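PDB 6QIX: P43 from Trichuris muris, which is the major secreted protein of a parasitic whipworm, tethers to matrix and inhibits the function of the host cytokine interleukin-13. Local coordinates for residues N88-V99 with Y140-S151. Numbering follows the deposited sequence.
Sequences NTEGCYPLDGEV and YVRLGYRKMFES. With ACT (acetate ion), chain D; ACT (acetate ion), chain G.
Two tyrosines, Y93 and Y140, join the hairpin of strands 79-85 and 95-101 to helix 139-151, each laying its ring over a glycine of the opposite segment. The Y93 ring lies flat on the helix at G144, whose CA stands 3.3 Å from the ring centroid and 3° off the normal; G144 has no side chain, which lets the ring rest directly on the helix backbone in a CH-pi contact. P94 CD backs the other face. CG anti to the backbone N (chi1 -171°) carries the Y93 ring across to the helix, where it points its edge at the face of Y145, a T-shaped pair with planes at 75°, and rests OH over that ring. Y145 OH in turn donates to an acetate, probably from the crystallisation liquor. At the start of the helix, Y140 covers the type II turn T89-C92: G91 CA sits 3.9 Å from the Y140 centroid, while Y140 OH donates to N88 OD1 at 2.9 Å. Along the strand, the bent chain of M148 brings CE to 3.7 Å from L95 CB. Beside it, K147 NZ forms a salt bridge with D96 OD1, 2.9 Å apart, from the syn side but out of the carboxylate plane; D96 OD2 pairs with R84 of the partner strand. One water joins K147 NZ to G97 N. The helix thus packs along a two-stranded antiparallel hairpin, with C92 disulfide-bonded to C22 just before strand 95-101.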
loop_
_atom_site.group_PDB
_atom_site.type_symbol
_atom_site.label_atom_id
_atom_site.label_comp_id
_atom_site.label_asym_id
_atom_site.label_seq_id
_atom_site.Cartn_x
_atom_site.Cartn_y
_atom_site.Cartn_z
ATOM N N ASN A 88 -6.456 -1.997 -25.359
ATOM C CA ASN A 88 -5.790 -0.986 -24.536
ATOM C C ASN A 88 -5.545 0.253 -25.398
ATOM O O ASN A 88 -4.632 0.284 -26.223
ATOM C CB ASN A 88 -4.485 -1.522 -23.954
ATOM C CG ASN A 88 -3.813 -0.527 -23.012
ATOM O OD1 ASN A 88 -4.298 0.594 -22.821
ATOM N ND2 ASN A 88 -2.703 -0.942 -22.405
ATOM N N THR A 89 -6.376 1.269 -25.213
ATOM C CA THR A 89 -6.274 2.529 -25.926
ATOM C C THR A 89 -5.922 3.621 -24.929
ATOM O O THR A 89 -6.219 3.505 -23.735
ATOM C CB THR A 89 -7.591 2.858 -26.633
ATOM O OG1 THR A 89 -8.056 1.693 -27.328
ATOM C CG2 THR A 89 -7.392 3.999 -27.608
ATOM N N GLU A 90 -5.268 4.674 -25.421
ATOM C CA GLU A 90 -4.999 5.832 -24.572
ATOM C C GLU A 90 -6.298 6.312 -23.934
ATOM O O GLU A 90 -7.266 6.640 -24.628
ATOM C CB GLU A 90 -4.347 6.966 -25.375
ATOM C CG GLU A 90 -4.226 8.293 -24.601
ATOM C CD GLU A 90 -3.283 8.217 -23.400
ATOM O OE1 GLU A 90 -3.607 8.823 -22.352
ATOM O OE2 GLU A 90 -2.222 7.556 -23.502
ATOM N N GLY A 91 -6.322 6.306 -22.600
ATOM C CA GLY A 91 -7.505 6.658 -21.851
ATOM C C GLY A 91 -8.473 5.526 -21.637
ATOM O O GLY A 91 -9.463 5.713 -20.920
ATOM N N CYS A 92 -8.239 4.364 -22.245
ATOM C CA CYS A 92 -9.162 3.232 -22.154
ATOM C C CYS A 92 -8.433 2.030 -21.559
ATOM O O CYS A 92 -7.735 1.294 -22.267
ATOM C CB CYS A 92 -9.752 2.895 -23.527
ATOM S SG CYS A 92 -10.300 4.309 -24.450
ATOM N N TYR A 93 -8.607 1.848 -20.256
ATOM C CA TYR A 93 -8.017 0.721 -19.555
ATOM C C TYR A 93 -8.572 -0.581 -20.130
ATOM O O TYR A 93 -9.776 -0.684 -20.373
ATOM C CB TYR A 93 -8.347 0.832 -18.063
ATOM C CG TYR A 93 -7.642 -0.134 -17.179
ATOM C CD1 TYR A 93 -6.290 0.002 -16.920
ATOM C CD2 TYR A 93 -8.331 -1.200 -16.589
ATOM C CE1 TYR A 93 -5.635 -0.894 -16.107
ATOM C CE2 TYR A 93 -7.681 -2.091 -15.765
ATOM C CZ TYR A 93 -6.339 -1.933 -15.522
ATOM O OH TYR A 93 -5.686 -2.827 -14.715
ATOM N N PRO A 94 -7.731 -1.591 -20.354
ATOM C CA PRO A 94 -8.191 -2.761 -21.118
ATOM C C PRO A 94 -9.048 -3.758 -20.354
ATOM O O PRO A 94 -9.718 -4.575 -21.001
ATOM C CB PRO A 94 -6.880 -3.429 -21.569
ATOM C CG PRO A 94 -5.869 -3.000 -20.557
ATOM C CD PRO A 94 -6.272 -1.604 -20.141
ATOM N N LEU A 95 -9.070 -3.724 -19.026
ATOM C CA LEU A 95 -9.704 -4.775 -18.250
ATOM C C LEU A 95 -10.794 -4.222 -17.340
ATOM O O LEU A 95 -10.784 -3.054 -16.938
ATOM C CB LEU A 95 -8.669 -5.528 -17.392
ATOM C CG LEU A 95 -7.523 -6.154 -18.185
ATOM C CD1 LEU A 95 -6.562 -6.854 -17.215
ATOM C CD2 LEU A 95 -8.056 -7.124 -19.257
ATOM N N ASP A 96 -11.706 -5.113 -16.953
ATOM C CA ASP A 96 -12.773 -4.749 -16.029
ATOM C C ASP A 96 -13.224 -5.985 -15.259
ATOM O O ASP A 96 -13.486 -7.038 -15.856
ATOM C CB ASP A 96 -13.952 -4.113 -16.782
ATOM C CG ASP A 96 -14.956 -3.488 -15.843
ATOM O OD1 ASP A 96 -14.537 -2.654 -15.017
ATOM O OD2 ASP A 96 -16.151 -3.864 -15.896
ATOM N N GLY A 97 -13.305 -5.850 -13.932
ATOM C CA GLY A 97 -13.585 -6.987 -13.076
ATOM C C GLY A 97 -14.832 -6.883 -12.215
ATOM O O GLY A 97 -15.376 -5.796 -11.996
ATOM N N GLU A 98 -15.294 -8.033 -11.733
ATOM C CA GLU A 98 -16.404 -8.116 -10.793
ATOM C C GLU A 98 -16.053 -9.128 -9.711
ATOM O O GLU A 98 -15.433 -10.159 -10.002
ATOM C CB GLU A 98 -17.684 -8.536 -11.502
ATOM C CG GLU A 98 -18.858 -7.668 -11.181
ATOM C CD GLU A 98 -19.989 -7.861 -12.149
ATOM O OE1 GLU A 98 -20.201 -9.023 -12.567
ATOM O OE2 GLU A 98 -20.654 -6.851 -12.489
ATOM N N VAL A 99 -16.445 -8.826 -8.468
ATOM C CA VAL A 99 -16.141 -9.669 -7.317
ATOM C C VAL A 99 -17.436 -10.048 -6.601
ATOM O O VAL A 99 -18.332 -9.215 -6.408
ATOM C CB VAL A 99 -15.166 -8.949 -6.361
ATOM C CG1 VAL A 99 -15.146 -9.566 -4.984
ATOM C CG2 VAL A 99 -13.732 -8.952 -6.922
ATOM N N TYR A 140 -4.931 6.874 -16.633
ATOM C CA TYR A 140 -5.977 5.875 -16.882
ATOM C C TYR A 140 -5.536 4.470 -16.443
ATOM O O TYR A 140 -6.386 3.653 -16.036
ATOM C CB TYR A 140 -6.404 5.919 -18.367
ATOM C CG TYR A 140 -5.510 5.173 -19.329
ATOM C CD1 TYR A 140 -5.794 3.864 -19.679
ATOM C CD2 TYR A 140 -4.381 5.778 -19.893
ATOM C CE1 TYR A 140 -4.990 3.171 -20.554
ATOM C CE2 TYR A 140 -3.563 5.085 -20.767
ATOM C CZ TYR A 140 -3.885 3.780 -21.104
ATOM O OH TYR A 140 -3.101 3.056 -21.983
ATOM N N VAL A 141 -4.225 4.190 -16.479
ATOM C CA VAL A 141 -3.682 2.924 -15.986
ATOM C C VAL A 141 -3.780 2.857 -14.466
ATOM O O VAL A 141 -4.249 1.860 -13.870
ATOM C CB VAL A 141 -2.223 2.785 -16.454
ATOM C CG1 VAL A 141 -1.574 1.564 -15.849
ATOM C CG2 VAL A 141 -2.174 2.725 -17.995
ATOM N N ARG A 142 -3.338 3.927 -13.810
ATOM C CA ARG A 142 -3.417 3.993 -12.358
ATOM C C ARG A 142 -4.845 3.774 -11.898
ATOM O O ARG A 142 -5.090 2.996 -10.961
ATOM C CB ARG A 142 -2.871 5.338 -11.882
ATOM C CG ARG A 142 -2.859 5.511 -10.433
ATOM C CD ARG A 142 -2.202 6.849 -10.024
ATOM N NE ARG A 142 -2.329 6.855 -8.580
ATOM C CZ ARG A 142 -1.439 7.344 -7.752
ATOM N NH1 ARG A 142 -0.320 7.911 -8.254
ATOM N NH2 ARG A 142 -1.690 7.271 -6.439
ATOM N N LEU A 143 -5.811 4.402 -12.577
ATOM C CA LEU A 143 -7.186 4.303 -12.124
ATOM C C LEU A 143 -7.755 2.921 -12.398
ATOM O O LEU A 143 -8.541 2.414 -11.588
ATOM C CB LEU A 143 -8.059 5.369 -12.791
ATOM C CG LEU A 143 -7.627 6.799 -12.440
ATOM C CD1 LEU A 143 -8.500 7.815 -13.164
ATOM C CD2 LEU A 143 -7.656 7.044 -10.942
ATOM N N GLY A 144 -7.349 2.292 -13.507
ATOM C CA GLY A 144 -7.824 0.952 -13.806
ATOM C C GLY A 144 -7.330 -0.074 -12.800
ATOM O O GLY A 144 -8.105 -0.928 -12.330
ATOM N N TYR A 145 -6.034 -0.012 -12.445
ATOM C CA TYR A 145 -5.537 -0.941 -11.424
ATOM C C TYR A 145 -6.122 -0.633 -10.052
ATOM O O TYR A 145 -6.327 -1.554 -9.236
ATOM C CB TYR A 145 -4.010 -0.897 -11.360
ATOM C CG TYR A 145 -3.337 -1.747 -12.392
ATOM C CD1 TYR A 145 -3.208 -3.114 -12.211
ATOM C CD2 TYR A 145 -2.794 -1.184 -13.547
ATOM C CE1 TYR A 145 -2.586 -3.909 -13.159
ATOM C CE2 TYR A 145 -2.168 -1.993 -14.513
ATOM C CZ TYR A 145 -2.068 -3.345 -14.305
ATOM O OH TYR A 145 -1.423 -4.129 -15.251
ATOM N N ARG A 146 -6.370 0.649 -9.753
ATOM C CA ARG A 146 -6.961 0.969 -8.462
ATOM C C ARG A 146 -8.317 0.291 -8.320
ATOM O O ARG A 146 -8.628 -0.288 -7.269
ATOM C CB ARG A 146 -7.093 2.476 -8.272
ATOM C CG ARG A 146 -7.582 2.836 -6.868
ATOM C CD ARG A 146 -7.433 4.314 -6.558
ATOM N NE ARG A 146 -8.633 5.063 -6.931
ATOM C CZ ARG A 146 -8.633 6.282 -7.462
ATOM N NH1 ARG A 146 -7.486 6.928 -7.701
ATOM N NH2 ARG A 146 -9.791 6.865 -7.758
ATOM N N LYS A 147 -9.122 0.325 -9.384
ATOM C CA LYS A 147 -10.424 -0.316 -9.330
ATOM C C LYS A 147 -10.271 -1.807 -9.042
ATOM O O LYS A 147 -11.041 -2.382 -8.260
ATOM C CB LYS A 147 -11.172 -0.059 -10.636
ATOM C CG LYS A 147 -12.609 -0.539 -10.642
ATOM C CD LYS A 147 -13.327 -0.204 -11.968
ATOM C CE LYS A 147 -14.764 -0.743 -11.928
ATOM N NZ LYS A 147 -14.883 -2.218 -12.211
ATOM N N MET A 148 -9.260 -2.446 -9.628
ATOM C CA MET A 148 -9.038 -3.865 -9.345
ATOM C C MET A 148 -8.691 -4.081 -7.872
ATOM O O MET A 148 -9.314 -4.912 -7.194
ATOM C CB MET A 148 -7.924 -4.414 -10.241
ATOM C CG MET A 148 -8.320 -4.517 -11.712
ATOM S SD MET A 148 -9.538 -5.846 -11.989
ATOM C CE MET A 148 -9.641 -5.782 -13.787
ATOM N N PHE A 149 -7.715 -3.322 -7.358
ATOM C CA PHE A 149 -7.263 -3.512 -5.979
ATOM C C PHE A 149 -8.406 -3.275 -5.001
ATOM O O PHE A 149 -8.567 -4.014 -4.020
ATOM C CB PHE A 149 -6.100 -2.571 -5.657
ATOM C CG PHE A 149 -4.763 -3.060 -6.107
ATOM C CD1 PHE A 149 -4.123 -4.071 -5.435
ATOM C CD2 PHE A 149 -4.122 -2.459 -7.179
ATOM C CE1 PHE A 149 -2.869 -4.497 -5.842
ATOM C CE2 PHE A 149 -2.860 -2.873 -7.593
ATOM C CZ PHE A 149 -2.244 -3.904 -6.938
ATOM N N GLU A 150 -9.228 -2.255 -5.259
ATOM C CA GLU A 150 -10.274 -1.926 -4.307
ATOM C C GLU A 150 -11.370 -2.981 -4.269
ATOM O O GLU A 150 -12.138 -2.999 -3.300
ATOM C CB GLU A 150 -10.893 -0.567 -4.624
ATOM C CG GLU A 150 -9.975 0.643 -4.254
ATOM C CD GLU A 150 -9.692 0.693 -2.757
ATOM O OE1 GLU A 150 -10.543 1.258 -2.015
ATOM O OE2 GLU A 150 -8.642 0.136 -2.322
ATOM N N SER A 151 -11.462 -3.846 -5.296
ATOM C CA SER A 151 -12.511 -4.850 -5.344
ATOM C C SER A 151 -12.174 -6.062 -4.483
ATOM O O SER A 151 -13.088 -6.819 -4.109
ATOM C CB SER A 151 -12.778 -5.268 -6.799
ATOM O OG SER A 151 -11.688 -5.947 -7.374
HETATM C C ACT D . -1.046 -7.861 -14.490
HETATM O O ACT D . -0.205 -8.722 -14.175
HETATM O OXT ACT D . -0.894 -6.618 -14.604
HETATM C CH3 ACT D . -2.470 -8.415 -14.712
HETATM C C ACT G . -0.973 -1.222 -19.150
HETATM O O ACT G . -1.158 -0.505 -20.175
HETATM O OXT ACT G . 0.089 -1.424 -18.509
HETATM C CH3 ACT G . -2.210 -1.927 -18.559
HETATM O O HOH W 1 -17.314 -3.999 -13.424
HETATM O O HOH W 2 -12.297 -3.858 -12.370
HETATM O O HOH W 3 -14.849 -4.165 -9.414
#